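Local coordinates for protein gdp-l-fucose synthetase (Naegleria fowleri, PDB 6AQZ) that binds NADP and probably catalyses the NADPH-dependent epimerisation and reduction that yield GDP-L-fucose, at residues 23-28 and 78-83; 213-218 and 283-288; 234-239 and 261-266; 130-135 and 144-149. One frame throughout, in Å; residues are numbered along the deposited sequence.

Contact 1: 23-28 and 78-83; sequences QDDVIL and PTYVIH
Thr79 turns its hydroxyl onto the start of the neighbouring strand: OG1 donates to Asp25 OD1 (2.9 Å) on the anti side of the carboxylate, 27° out of its plane, and accepts a longer bond from Val26 N. A chi1 of 53° sets OG1 between the backbone N and the carbonyl carbon, where it can serve both partners. Thr22 N holds the other carboxylate oxygen, Asp25 OD2. Val26 O then receives two amides, Thr79 N at 2.8 Å and Tyr80 N at 3.2 Å. From here strands 26-28 and 80-83 run parallel, 17° apart, as neighbours in the Rossmann-type sheet, joined by Leu28 N to Tyr80 O and Ile82 N to Leu28 O. Helix 35-46, strand 52-55 and helix 66-76 intervene in sequence, strand 52-55 pairing with the other edge of 26-30. On one face Ile27 CG1 touches Tyr80 CB (4.1 Å). On the opposite face Leu28 CB touches Pro78 CB (3.8 Å) and Val81 CG2 (4.0 Å), with Phe73 of helix 66-76 against all three.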
loop_
_atom_site.group_PDB
_atom_site.type_symbol
_atom_site.label_atom_id
_atom_site.label_comp_id
_atom_site.label_asym_id
_atom_site.label_seq_id
_atom_site.Cartn_x
_atom_site.Cartn_y
_atom_site.Cartn_z
ATOM N N GLN A 23 -37.790 4.238 -1.763
ATOM C CA GLN A 23 -37.631 5.667 -1.974
ATOM C C GLN A 23 -36.805 6.319 -0.884
ATOM O O GLN A 23 -36.262 7.404 -1.107
ATOM C CB GLN A 23 -38.996 6.348 -2.092
ATOM C CG GLN A 23 -39.814 5.898 -3.304
ATOM C CD GLN A 23 -39.038 5.892 -4.632
ATOM O OE1 GLN A 23 -37.957 6.487 -4.773
ATOM N NE2 GLN A 23 -39.606 5.206 -5.619
ATOM N N ASP A 24 -36.661 5.669 0.266
ATOM C CA ASP A 24 -35.885 6.249 1.350
ATOM C C ASP A 24 -34.389 6.038 1.177
ATOM O O ASP A 24 -33.604 6.648 1.911
ATOM C CB ASP A 24 -36.341 5.676 2.691
ATOM C CG ASP A 24 -37.511 6.436 3.267
ATOM O OD1 ASP A 24 -37.469 7.691 3.225
ATOM O OD2 ASP A 24 -38.476 5.791 3.742
ATOM N N ASP A 25 -33.977 5.221 0.215
ATOM C CA ASP A 25 -32.567 4.950 0.033
ATOM C C ASP A 25 -31.901 6.084 -0.720
ATOM O O ASP A 25 -32.470 6.657 -1.655
ATOM C CB ASP A 25 -32.358 3.655 -0.749
ATOM C CG ASP A 25 -32.638 2.433 0.067
ATOM O OD1 ASP A 25 -32.086 2.323 1.189
ATOM O OD2 ASP A 25 -33.413 1.587 -0.424
ATOM N N VAL A 26 -30.659 6.351 -0.344
ATOM C CA VAL A 26 -29.825 7.362 -0.966
ATOM C C VAL A 26 -28.587 6.624 -1.430
ATOM O O VAL A 26 -27.910 5.986 -0.617
ATOM C CB VAL A 26 -29.455 8.482 0.024
ATOM C CG1 VAL A 26 -28.696 9.590 -0.666
ATOM C CG2 VAL A 26 -30.683 9.015 0.748
ATOM N N ILE A 27 -28.294 6.693 -2.724
ATOM C CA ILE A 27 -27.147 5.997 -3.285
ATOM C C ILE A 27 -26.176 7.048 -3.787
ATOM O O ILE A 27 -26.478 7.764 -4.748
ATOM C CB ILE A 27 -27.523 5.037 -4.421
ATOM C CG1 ILE A 27 -28.585 4.026 -3.987
ATOM C CG2 ILE A 27 -26.270 4.314 -4.912
ATOM C CD1 ILE A 27 -30.059 4.510 -4.210
ATOM N N LEU A 28 -24.994 7.100 -3.173
ATOM C CA LEU A 28 -23.948 8.051 -3.525
ATOM C C LEU A 28 -22.970 7.396 -4.491
ATOM O O LEU A 28 -22.432 6.323 -4.199
ATOM C CB LEU A 28 -23.222 8.516 -2.263
ATOM C CG LEU A 28 -22.398 9.801 -2.303
ATOM C CD1 LEU A 28 -23.235 11.009 -2.698
ATOM C CD2 LEU A 28 -21.689 10.013 -0.948
ATOM N N PRO A 78 -26.075 8.803 2.677
ATOM C CA PRO A 78 -26.440 7.669 1.822
ATOM C C PRO A 78 -26.572 6.375 2.614
ATOM O O PRO A 78 -25.926 6.192 3.652
ATOM C CB PRO A 78 -25.263 7.578 0.852
ATOM C CG PRO A 78 -24.122 8.045 1.675
ATOM C CD PRO A 78 -24.662 9.180 2.500
ATOM N N THR A 79 -27.398 5.456 2.081
ATOM C CA THR A 79 -27.457 4.065 2.533
ATOM C C THR A 79 -26.590 3.135 1.696
ATOM O O THR A 79 -26.292 2.022 2.141
ATOM C CB THR A 79 -28.903 3.523 2.530
ATOM O OG1 THR A 79 -29.516 3.719 1.248
ATOM C CG2 THR A 79 -29.746 4.194 3.604
ATOM N N TYR A 80 -26.234 3.540 0.481
ATOM C CA TYR A 80 -25.360 2.768 -0.383
ATOM C C TYR A 80 -24.380 3.721 -1.036
ATOM O O TYR A 80 -24.683 4.896 -1.239
ATOM C CB TYR A 80 -26.150 1.979 -1.431
ATOM C CG TYR A 80 -26.983 0.881 -0.790
ATOM C CD1 TYR A 80 -26.418 -0.345 -0.471
ATOM C CD2 TYR A 80 -28.322 1.095 -0.441
ATOM C CE1 TYR A 80 -27.170 -1.348 0.153
ATOM C CE2 TYR A 80 -29.083 0.098 0.185
ATOM C CZ TYR A 80 -28.504 -1.114 0.473
ATOM O OH TYR A 80 -29.248 -2.110 1.078
ATOM N N VAL A 81 -23.184 3.220 -1.317
ATOM C CA VAL A 81 -22.154 4.000 -1.976
ATOM C C VAL A 81 -21.554 3.147 -3.087
ATOM O O VAL A 81 -21.169 1.993 -2.856
ATOM C CB VAL A 81 -21.083 4.479 -0.974
ATOM C CG1 VAL A 81 -19.840 5.032 -1.695
ATOM C CG2 VAL A 81 -21.665 5.544 -0.091
ATOM N N ILE A 82 -21.497 3.705 -4.293
ATOM C CA ILE A 82 -20.726 3.126 -5.386
ATOM C C ILE A 82 -19.535 4.049 -5.593
ATOM O O ILE A 82 -19.703 5.203 -6.002
ATOM C CB ILE A 82 -21.541 2.983 -6.675
ATOM C CG1 ILE A 82 -22.784 2.126 -6.439
ATOM C CG2 ILE A 82 -20.671 2.364 -7.775
ATOM C CD1 ILE A 82 -23.597 1.930 -7.694
ATOM N N HIS A 83 -18.333 3.554 -5.296
ATOM C CA HIS A 83 -17.113 4.365 -5.278
ATOM C C HIS A 83 -16.358 4.126 -6.583
ATOM O O HIS A 83 -15.624 3.147 -6.713
ATOM C CB HIS A 83 -16.273 4.008 -4.053
ATOM C CG HIS A 83 -14.909 4.619 -4.045
ATOM N ND1 HIS A 83 -14.668 5.913 -4.467
ATOM C CD2 HIS A 83 -13.718 4.131 -3.623
ATOM C CE1 HIS A 83 -13.382 6.181 -4.334
ATOM N NE2 HIS A 83 -12.786 5.120 -3.812
#

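Contact 2: 213-218 and 283-288; sequences HKCYKA and FNFTGN
Cys215 and Phe285 mark the approach of a helix to an irregular loop, their CA atoms 7.5 Å apart, with Tyr216 and Phe283 at a similar spacing. Residues 213-218 are helical throughout, whereas 283-288 follow an irregular path in which Asn284, with positive phi (57°), is the first residue to leave the helical conformation. On either side of Asn284 in sequence, Phe283 and Phe285 both point their CB atoms at the helix. Cys215 SG, anti to its own backbone N, reaches towards both rings in sulfur-aromatic contacts, with its distances to the ring centroids 4.6 Å for Phe283 and 4.8 Å for Phe285; each approach is oblique. The loop leads from helix 272-283 into strand 289-292, which pairs in parallel with strand 225-228, so the contact packs helix 207-221 against the helix-to-strand connection of a small two-stranded sheet. The Phe283 ring also reaches Tyr216, where its CE1 meets CD2 at the edge of the tyrosine ring (4.0 Å) and the two side chains cross at about a right angle. Farther along the helix, Phe285 CE1 touches Ala218 CB (3.7 Å), while Gly287 N sits over the centre of one face of the Phe285 ring, 3.5 Å above its plane. Helix 321-335 contributes Val329, Phe332 and Leu333 around Phe283, and Phe225 touches both Cys215 and Phe285.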
loop_
_atom_site.group_PDB
_atom_site.type_symbol
_atom_site.label_atom_id
_atom_site.label_comp_id
_atom_site.label_asym_id
_atom_site.label_seq_id
_atom_site.Cartn_x
_atom_site.Cartn_y
_atom_site.Cartn_z
ATOM N N HIS A 213 -11.723 8.275 -32.002
ATOM C CA HIS A 213 -11.425 9.664 -32.324
ATOM C C HIS A 213 -10.506 9.742 -33.534
ATOM O O HIS A 213 -10.648 10.641 -34.376
ATOM C CB HIS A 213 -10.781 10.353 -31.121
ATOM C CG HIS A 213 -10.783 11.847 -31.210
ATOM N ND1 HIS A 213 -10.142 12.648 -30.291
ATOM C CD2 HIS A 213 -11.338 12.682 -32.116
ATOM C CE1 HIS A 213 -10.314 13.915 -30.621
ATOM N NE2 HIS A 213 -11.035 13.962 -31.725
ATOM N N LYS A 214 -9.564 8.801 -33.629
ATOM C CA LYS A 214 -8.669 8.732 -34.775
ATOM C C LYS A 214 -9.442 8.479 -36.062
ATOM O O LYS A 214 -9.186 9.122 -37.090
ATOM C CB LYS A 214 -7.635 7.625 -34.550
ATOM C CG LYS A 214 -6.210 8.101 -34.425
ATOM C CD LYS A 214 -5.534 7.505 -33.219
ATOM C CE LYS A 214 -4.380 6.604 -33.636
ATOM N NZ LYS A 214 -3.690 7.180 -34.830
ATOM N N CYS A 215 -10.407 7.559 -36.017
ATOM C CA CYS A 215 -11.196 7.255 -37.200
ATOM C C CYS A 215 -12.034 8.467 -37.597
ATOM O O CYS A 215 -12.203 8.760 -38.791
ATOM C CB CYS A 215 -12.067 6.022 -36.948
ATOM S SG CYS A 215 -12.886 5.355 -38.436
ATOM N N TYR A 216 -12.593 9.161 -36.601
ATOM C CA TYR A 216 -13.340 10.385 -36.848
ATOM C C TYR A 216 -12.482 11.436 -37.550
ATOM O O TYR A 216 -12.937 12.070 -38.506
ATOM C CB TYR A 216 -13.881 10.922 -35.523
ATOM C CG TYR A 216 -14.666 12.223 -35.638
ATOM C CD1 TYR A 216 -14.007 13.453 -35.585
ATOM C CD2 TYR A 216 -16.057 12.229 -35.763
ATOM C CE1 TYR A 216 -14.710 14.647 -35.672
ATOM C CE2 TYR A 216 -16.762 13.416 -35.851
ATOM C CZ TYR A 216 -16.086 14.624 -35.807
ATOM O OH TYR A 216 -16.787 15.812 -35.897
ATOM N N LYS A 217 -11.232 11.623 -37.101
ATOM C CA LYS A 217 -10.353 12.598 -37.745
ATOM C C LYS A 217 -10.047 12.204 -39.187
ATOM O O LYS A 217 -10.028 13.057 -40.085
ATOM C CB LYS A 217 -9.058 12.760 -36.940
ATOM C CG LYS A 217 -9.187 13.481 -35.577
ATOM C CD LYS A 217 -7.859 13.406 -34.762
ATOM C CE LYS A 217 -8.004 13.954 -33.332
ATOM N NZ LYS A 217 -6.693 14.159 -32.628
ATOM N N ALA A 218 -9.842 10.910 -39.425
ATOM C CA ALA A 218 -9.534 10.416 -40.757
ATOM C C ALA A 218 -10.693 10.635 -41.721
ATOM O O ALA A 218 -10.480 10.959 -42.896
ATOM C CB ALA A 218 -9.178 8.935 -40.682
ATOM N N PHE A 283 -18.363 3.926 -38.398
ATOM C CA PHE A 283 -18.305 5.270 -38.934
ATOM C C PHE A 283 -18.640 5.309 -40.416
ATOM O O PHE A 283 -18.870 6.403 -40.944
ATOM C CB PHE A 283 -16.906 5.843 -38.722
ATOM C CG PHE A 283 -16.713 6.510 -37.399
ATOM C CD1 PHE A 283 -17.227 7.773 -37.164
ATOM C CD2 PHE A 283 -16.001 5.875 -36.384
ATOM C CE1 PHE A 283 -17.030 8.395 -35.944
ATOM C CE2 PHE A 283 -15.810 6.486 -35.165
ATOM C CZ PHE A 283 -16.325 7.748 -34.942
ATOM N N ASN A 284 -18.734 4.137 -41.058
ATOM C CA ASN A 284 -18.814 4.016 -42.514
ATOM C C ASN A 284 -17.609 4.676 -43.175
ATOM O O ASN A 284 -17.727 5.354 -44.199
ATOM C CB ASN A 284 -20.127 4.578 -43.059
ATOM C CG ASN A 284 -21.326 3.761 -42.629
ATOM O OD1 ASN A 284 -21.299 2.526 -42.666
ATOM N ND2 ASN A 284 -22.379 4.440 -42.208
ATOM N N PHE A 285 -16.441 4.494 -42.564
ATOM C CA PHE A 285 -15.210 5.028 -43.124
ATOM C C PHE A 285 -14.767 4.196 -44.323
ATOM O O PHE A 285 -14.575 2.980 -44.205
ATOM C CB PHE A 285 -14.128 5.062 -42.053
ATOM C CG PHE A 285 -12.808 5.574 -42.536
ATOM C CD1 PHE A 285 -12.628 6.926 -42.799
ATOM C CD2 PHE A 285 -11.730 4.715 -42.682
ATOM C CE1 PHE A 285 -11.406 7.403 -43.228
ATOM C CE2 PHE A 285 -10.505 5.184 -43.110
ATOM C CZ PHE A 285 -10.337 6.529 -43.381
ATOM N N THR A 286 -14.561 4.869 -45.469
ATOM C CA THR A 286 -14.253 4.204 -46.730
ATOM C C THR A 286 -12.789 4.323 -47.141
ATOM O O THR A 286 -12.404 3.780 -48.182
ATOM C CB THR A 286 -15.147 4.752 -47.868
ATOM O OG1 THR A 286 -14.713 6.064 -48.282
ATOM C CG2 THR A 286 -16.603 4.818 -47.435
ATOM N N GLY A 287 -11.956 5.008 -46.366
ATOM C CA GLY A 287 -10.545 5.080 -46.674
ATOM C C GLY A 287 -9.778 3.869 -46.161
ATOM O O GLY A 287 -10.331 2.924 -45.596
ATOM N N ASN A 288 -8.468 3.907 -46.367
ATOM C CA ASN A 288 -7.629 2.796 -45.940
ATOM C C ASN A 288 -7.489 2.755 -44.426
ATOM O O ASN A 288 -7.470 3.787 -43.755
ATOM C CB ASN A 288 -6.247 2.902 -46.564
ATOM C CG ASN A 288 -6.312 3.076 -48.041
ATOM O OD1 ASN A 288 -7.141 2.456 -48.713
ATOM N ND2 ASN A 288 -5.446 3.934 -48.572
#

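Contact 3: 234-239 and 261-266; sequences LRQFLY and MLCVSE
Val264 fits its two methyl groups against the side chains of Gln236 and Leu238 and the carbonyl of Phe237, and this is the tight part of the contact. CG2 lies 3.5 Å from Gln236 CG, and CG1 is 3.6 Å from Phe237 O and 4.0 Å from Leu238 CD1. With chi1 at -57°, Val264 CG1 stands anti to the carbonyl carbon and CG2 between it and the backbone N, so the methyl groups divide between Leu238 and Gln236. Leu238 forks in turn: CD1 goes to Val264, while CD2 sits 3.5 Å from Leu262 O and 4.0 Å from Leu262 CB. The Gln236 side chain, extended beyond CG, brings NE2 2.9 Å from Val264 O; the same nitrogen donates to Ser304 O, which ties down the end of this buried side chain.

Towards Glu266 the fit slackens. Ser265 and Glu266 turn their CB atoms away from 234-239, and the exposed Glu266 makes its salt bridge instead with Lys301. Both segments lie on strands of the Rossmann-type sheet, the second running on into a loop. Strand 184-194 pairs in parallel with both 234-239 and 260-262, Thr191 touching Leu238 and Cys263, and Met246 of helix 240-253 packs against Leu238 and Leu262.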
loop_
_atom_site.group_PDB
_atom_site.type_symbol
_atom_site.label_atom_id
_atom_site.label_comp_id
_atom_site.label_asym_id
_atom_site.label_seq_id
_atom_site.Cartn_x
_atom_site.Cartn_y
_atom_site.Cartn_z
ATOM N N LEU A 234 -4.682 -9.685 -28.564
ATOM C CA LEU A 234 -6.038 -10.042 -28.162
ATOM C C LEU A 234 -6.376 -9.366 -26.841
ATOM O O LEU A 234 -5.577 -9.398 -25.902
ATOM C CB LEU A 234 -6.182 -11.559 -28.023
ATOM C CG LEU A 234 -6.105 -12.381 -29.309
ATOM C CD1 LEU A 234 -5.885 -13.842 -28.983
ATOM C CD2 LEU A 234 -7.384 -12.208 -30.099
ATOM N N ARG A 235 -7.549 -8.744 -26.773
ATOM C CA ARG A 235 -7.987 -8.065 -25.566
ATOM C C ARG A 235 -9.452 -8.362 -25.303
ATOM O O ARG A 235 -10.213 -8.657 -26.221
ATOM C CB ARG A 235 -7.801 -6.542 -25.668
ATOM C CG ARG A 235 -6.355 -6.086 -25.721
ATOM C CD ARG A 235 -5.541 -6.597 -24.529
ATOM N NE ARG A 235 -4.149 -6.168 -24.643
ATOM C CZ ARG A 235 -3.147 -6.945 -25.039
ATOM N NH1 ARG A 235 -3.360 -8.217 -25.348
ATOM N NH2 ARG A 235 -1.921 -6.448 -25.111
ATOM N N GLN A 236 -9.832 -8.276 -24.034
ATOM C CA GLN A 236 -11.218 -8.362 -23.602
ATOM C C GLN A 236 -11.760 -6.948 -23.409
ATOM O O GLN A 236 -11.134 -6.138 -22.721
ATOM C CB GLN A 236 -11.312 -9.160 -22.304
ATOM C CG GLN A 236 -11.308 -10.668 -22.483
ATOM C CD GLN A 236 -10.748 -11.415 -21.270
ATOM O OE1 GLN A 236 -9.808 -10.958 -20.612
ATOM N NE2 GLN A 236 -11.365 -12.541 -20.941
ATOM N N PHE A 237 -12.900 -6.645 -24.033
ATOM C CA PHE A 237 -13.503 -5.308 -24.000
ATOM C C PHE A 237 -14.925 -5.402 -23.476
ATOM O O PHE A 237 -15.732 -6.170 -24.012
ATOM C CB PHE A 237 -13.526 -4.642 -25.387
ATOM C CG PHE A 237 -12.156 -4.313 -25.935
ATOM C CD1 PHE A 237 -11.472 -3.182 -25.505
ATOM C CD2 PHE A 237 -11.545 -5.148 -26.865
ATOM C CE1 PHE A 237 -10.225 -2.877 -25.998
ATOM C CE2 PHE A 237 -10.297 -4.856 -27.364
ATOM C CZ PHE A 237 -9.629 -3.722 -26.926
ATOM N N LEU A 238 -15.243 -4.602 -22.458
ATOM C CA LEU A 238 -16.553 -4.658 -21.813
ATOM C C LEU A 238 -17.283 -3.345 -22.025
ATOM O O LEU A 238 -16.786 -2.287 -21.625
ATOM C CB LEU A 238 -16.428 -4.969 -20.317
ATOM C CG LEU A 238 -17.743 -5.156 -19.556
ATOM C CD1 LEU A 238 -18.556 -6.313 -20.182
ATOM C CD2 LEU A 238 -17.463 -5.413 -18.076
ATOM N N TYR A 239 -18.461 -3.420 -22.651
ATOM C CA TYR A 239 -19.313 -2.249 -22.837
ATOM C C TYR A 239 -19.716 -1.662 -21.495
ATOM O O TYR A 239 -20.210 -2.373 -20.616
ATOM C CB TYR A 239 -20.565 -2.643 -23.634
ATOM C CG TYR A 239 -21.439 -1.502 -24.116
ATOM C CD1 TYR A 239 -20.900 -0.253 -24.409
ATOM C CD2 TYR A 239 -22.806 -1.693 -24.320
ATOM C CE1 TYR A 239 -21.701 0.782 -24.869
ATOM C CE2 TYR A 239 -23.624 -0.665 -24.790
ATOM C CZ TYR A 239 -23.066 0.572 -25.063
ATOM O OH TYR A 239 -23.855 1.602 -25.517
ATOM N N MET A 261 -14.504 -10.102 -10.683
ATOM C CA MET A 261 -14.161 -9.527 -11.968
ATOM C C MET A 261 -15.364 -9.309 -12.870
ATOM O O MET A 261 -16.286 -10.123 -12.928
ATOM C CB MET A 261 -13.124 -10.371 -12.656
ATOM C CG MET A 261 -11.883 -9.979 -11.970
ATOM S SD MET A 261 -10.527 -10.016 -13.056
ATOM C CE MET A 261 -10.027 -11.690 -12.611
ATOM N N LEU A 262 -15.342 -8.178 -13.563
ATOM C CA LEU A 262 -16.337 -7.852 -14.581
ATOM C C LEU A 262 -15.611 -7.862 -15.918
ATOM O O LEU A 262 -14.891 -6.917 -16.247
ATOM C CB LEU A 262 -16.961 -6.496 -14.297
ATOM C CG LEU A 262 -17.516 -6.199 -12.895
ATOM C CD1 LEU A 262 -18.262 -4.844 -12.882
ATOM C CD2 LEU A 262 -18.401 -7.320 -12.393
ATOM N N CYS A 263 -15.796 -8.928 -16.690
ATOM C CA CYS A 263 -15.161 -9.021 -17.996
ATOM C C CYS A 263 -15.953 -9.999 -18.849
ATOM O O CYS A 263 -16.986 -10.532 -18.438
ATOM C CB CYS A 263 -13.700 -9.450 -17.902
ATOM S SG CYS A 263 -13.482 -11.127 -17.336
ATOM N N VAL A 264 -15.483 -10.192 -20.071
ATOM C CA VAL A 264 -16.115 -11.087 -21.001
ATOM C C VAL A 264 -15.345 -12.398 -20.991
ATOM O O VAL A 264 -14.236 -12.487 -20.470
ATOM C CB VAL A 264 -16.175 -10.482 -22.418
ATOM C CG1 VAL A 264 -16.900 -9.150 -22.392
ATOM C CG2 VAL A 264 -14.773 -10.306 -22.950
ATOM N N SER A 265 -15.938 -13.433 -21.577
ATOM C CA SER A 265 -15.284 -14.729 -21.655
ATOM C C SER A 265 -14.071 -14.649 -22.575
ATOM O O SER A 265 -13.887 -13.687 -23.332
ATOM C CB SER A 265 -16.252 -15.792 -22.168
ATOM O OG SER A 265 -16.464 -15.635 -23.562
ATOM N N GLU A 266 -13.234 -15.681 -22.507
ATOM C CA GLU A 266 -12.077 -15.728 -23.391
ATOM C C GLU A 266 -12.503 -15.821 -24.846
ATOM O O GLU A 266 -11.817 -15.285 -25.722
ATOM C CB GLU A 266 -11.154 -16.887 -23.018
ATOM C CG GLU A 266 -9.831 -16.907 -23.782
ATOM C CD GLU A 266 -8.824 -17.887 -23.183
ATOM O OE1 GLU A 266 -8.959 -18.226 -21.981
ATOM O OE2 GLU A 266 -7.902 -18.319 -23.909
#

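Contact 4: 130-135 and 144-149; sequences TCVFPD and EKLHEG
Leu146 meets Phe133 within the long excursion between strand 123-127 and helix 156-179 of this Rossmann-type domain, where a type I beta turn from Lys145 to Glu148 packs against residues 132-134. The CH-pi contact comes first: Leu146 CD1 stands over the centre of the Phe133 ring, 4.2 Å from its centroid and only 6° off the normal. The leucine CG is anti to the backbone N (chi1 177°), which carries CD1 across to that face. Apolar contacts widen the patch, since the same methyl touches Val132 CG2 at 3.7 Å and Leu146 CB approaches Phe133 CE2 at 4.0 Å. Ile189 and Ile141 also touch the phenylalanine. Polar bonds hold the turn itself, Glu148 N to Lys145 O, and Arg163 of helix 156-179 donates to both Val132 O and Gly149 O, linking the two segments from outside. Nearby, His147 and Glu148 pack on Tyr160 and Pro150 of the second subunit. The Pro134 ring lies against turn carbonyls, with CD 3.1 Å from Lys145 O and 3.4 Å from Leu146 O.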
loop_
_atom_site.group_PDB
_atom_site.type_symbol
_atom_site.label_atom_id
_atom_site.label_comp_id
_atom_site.label_asym_id
_atom_site.label_seq_id
_atom_site.Cartn_x
_atom_site.Cartn_y
_atom_site.Cartn_z
ATOM N N THR A 130 -8.001 -4.651 -13.833
ATOM C CA THR A 130 -7.197 -5.838 -14.110
ATOM C C THR A 130 -5.722 -5.525 -14.340
ATOM O O THR A 130 -4.924 -6.462 -14.434
ATOM C CB THR A 130 -7.717 -6.639 -15.311
ATOM O OG1 THR A 130 -7.560 -5.885 -16.515
ATOM C CG2 THR A 130 -9.163 -7.024 -15.127
ATOM N N CYS A 131 -5.331 -4.259 -14.447
ATOM C CA CYS A 131 -3.933 -3.946 -14.697
ATOM C C CYS A 131 -3.126 -3.783 -13.406
ATOM O O CYS A 131 -1.935 -3.464 -13.467
ATOM C CB CYS A 131 -3.812 -2.702 -15.599
ATOM S SG CYS A 131 -4.410 -1.109 -14.940
ATOM N N VAL A 132 -3.728 -4.061 -12.245
ATOM C CA VAL A 132 -3.026 -4.000 -10.968
ATOM C C VAL A 132 -2.622 -5.384 -10.435
ATOM O O VAL A 132 -2.040 -5.479 -9.344
ATOM C CB VAL A 132 -3.893 -3.267 -9.930
ATOM C CG1 VAL A 132 -4.492 -1.987 -10.561
ATOM C CG2 VAL A 132 -4.982 -4.190 -9.363
ATOM N N PHE A 133 -2.865 -6.445 -11.189
ATOM C CA PHE A 133 -2.532 -7.774 -10.746
ATOM C C PHE A 133 -1.026 -7.994 -10.853
ATOM O O PHE A 133 -0.338 -7.241 -11.544
ATOM C CB PHE A 133 -3.295 -8.802 -11.581
ATOM C CG PHE A 133 -4.679 -9.059 -11.082
ATOM C CD1 PHE A 133 -5.726 -8.228 -11.434
ATOM C CD2 PHE A 133 -4.931 -10.120 -10.222
ATOM C CE1 PHE A 133 -7.003 -8.458 -10.955
ATOM C CE2 PHE A 133 -6.212 -10.349 -9.745
ATOM C CZ PHE A 133 -7.246 -9.518 -10.106
ATOM N N PRO A 134 -0.489 -9.019 -10.165
ATOM C CA PRO A 134 0.961 -9.258 -10.199
ATOM C C PRO A 134 1.483 -9.437 -11.610
ATOM O O PRO A 134 0.826 -10.023 -12.466
ATOM C CB PRO A 134 1.139 -10.543 -9.371
ATOM C CG PRO A 134 -0.008 -10.551 -8.440
ATOM C CD PRO A 134 -1.161 -9.882 -9.171
ATOM N N ASP A 135 2.691 -8.928 -11.836
ATOM C CA ASP A 135 3.312 -9.055 -13.143
ATOM C C ASP A 135 3.674 -10.503 -13.455
ATOM O O ASP A 135 3.444 -10.973 -14.571
ATOM C CB ASP A 135 4.541 -8.154 -13.244
ATOM C CG ASP A 135 5.075 -8.088 -14.650
ATOM O OD1 ASP A 135 4.262 -7.809 -15.565
ATOM O OD2 ASP A 135 6.286 -8.311 -14.847
ATOM N N GLU A 144 -8.270 -14.180 -6.745
ATOM C CA GLU A 144 -7.481 -14.558 -5.576
ATOM C C GLU A 144 -6.000 -14.244 -5.742
ATOM O O GLU A 144 -5.276 -14.202 -4.748
ATOM C CB GLU A 144 -7.637 -16.060 -5.295
ATOM N N LYS A 145 -5.544 -13.972 -6.957
ATOM C CA LYS A 145 -4.141 -13.687 -7.215
ATOM C C LYS A 145 -3.766 -12.213 -7.061
ATOM O O LYS A 145 -2.591 -11.869 -7.234
ATOM C CB LYS A 145 -3.803 -14.164 -8.620
ATOM C CG LYS A 145 -3.900 -15.661 -8.751
ATOM C CD LYS A 145 -3.960 -16.058 -10.206
ATOM C CE LYS A 145 -3.331 -17.409 -10.446
ATOM N NZ LYS A 145 -3.455 -17.734 -11.881
ATOM N N LEU A 146 -4.707 -11.371 -6.640
ATOM C CA LEU A 146 -4.501 -9.926 -6.574
ATOM C C LEU A 146 -3.211 -9.509 -5.845
ATOM O O LEU A 146 -2.502 -8.610 -6.316
ATOM C CB LEU A 146 -5.725 -9.289 -5.915
ATOM C CG LEU A 146 -5.662 -7.787 -5.688
ATOM C CD1 LEU A 146 -5.491 -7.030 -7.020
ATOM C CD2 LEU A 146 -6.928 -7.337 -4.998
ATOM N N HIS A 147 -2.886 -10.131 -4.700
ATOM C CA HIS A 147 -1.752 -9.672 -3.885
ATOM C C HIS A 147 -0.555 -10.609 -3.949
ATOM O O HIS A 147 0.380 -10.465 -3.155
ATOM C CB HIS A 147 -2.172 -9.500 -2.422
ATOM C CG HIS A 147 -3.322 -8.566 -2.229
ATOM N ND1 HIS A 147 -3.181 -7.193 -2.223
ATOM C CD2 HIS A 147 -4.638 -8.807 -2.022
ATOM C CE1 HIS A 147 -4.361 -6.628 -2.042
ATOM N NE2 HIS A 147 -5.265 -7.583 -1.922
ATOM N N GLU A 148 -0.543 -11.553 -4.882
ATOM C CA GLU A 148 0.492 -12.585 -4.921
ATOM C C GLU A 148 1.700 -12.096 -5.727
ATOM O O GLU A 148 2.115 -12.704 -6.713
ATOM C CB GLU A 148 -0.073 -13.865 -5.520
ATOM C CG GLU A 148 -1.233 -14.452 -4.701
ATOM C CD GLU A 148 -0.863 -14.796 -3.262
ATOM O OE1 GLU A 148 0.250 -15.306 -3.019
ATOM O OE2 GLU A 148 -1.689 -14.521 -2.363
ATOM N N GLY A 149 2.264 -10.968 -5.301
ATOM C CA GLY A 149 3.439 -10.445 -5.957
ATOM C C GLY A 149 3.280 -9.023 -6.459
ATOM O O GLY A 149 2.175 -8.479 -6.550
#

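Along the chain, contact 1 closes first, contact 4 follows, and contact 3 is nested inside the loop closed by contact 2. Contacts 1 and 3 belong to the same mixed sheet, their centres 28 Å apart on opposite sides of the chain's centre. Contact 4 touches contact 3 where Met261 SD packs on Thr130 CG2, and their centres lie 17 Å apart. Contacts 1, 3 and 4 each come within about 9 Å of the bound NADP, through the side chains of Ile82, Phe237 and Val132. Contact 2 belongs to a more peripheral part, 42 Å from contact 1 between centres, beside the small sheet of strands 225-228 and 289-292.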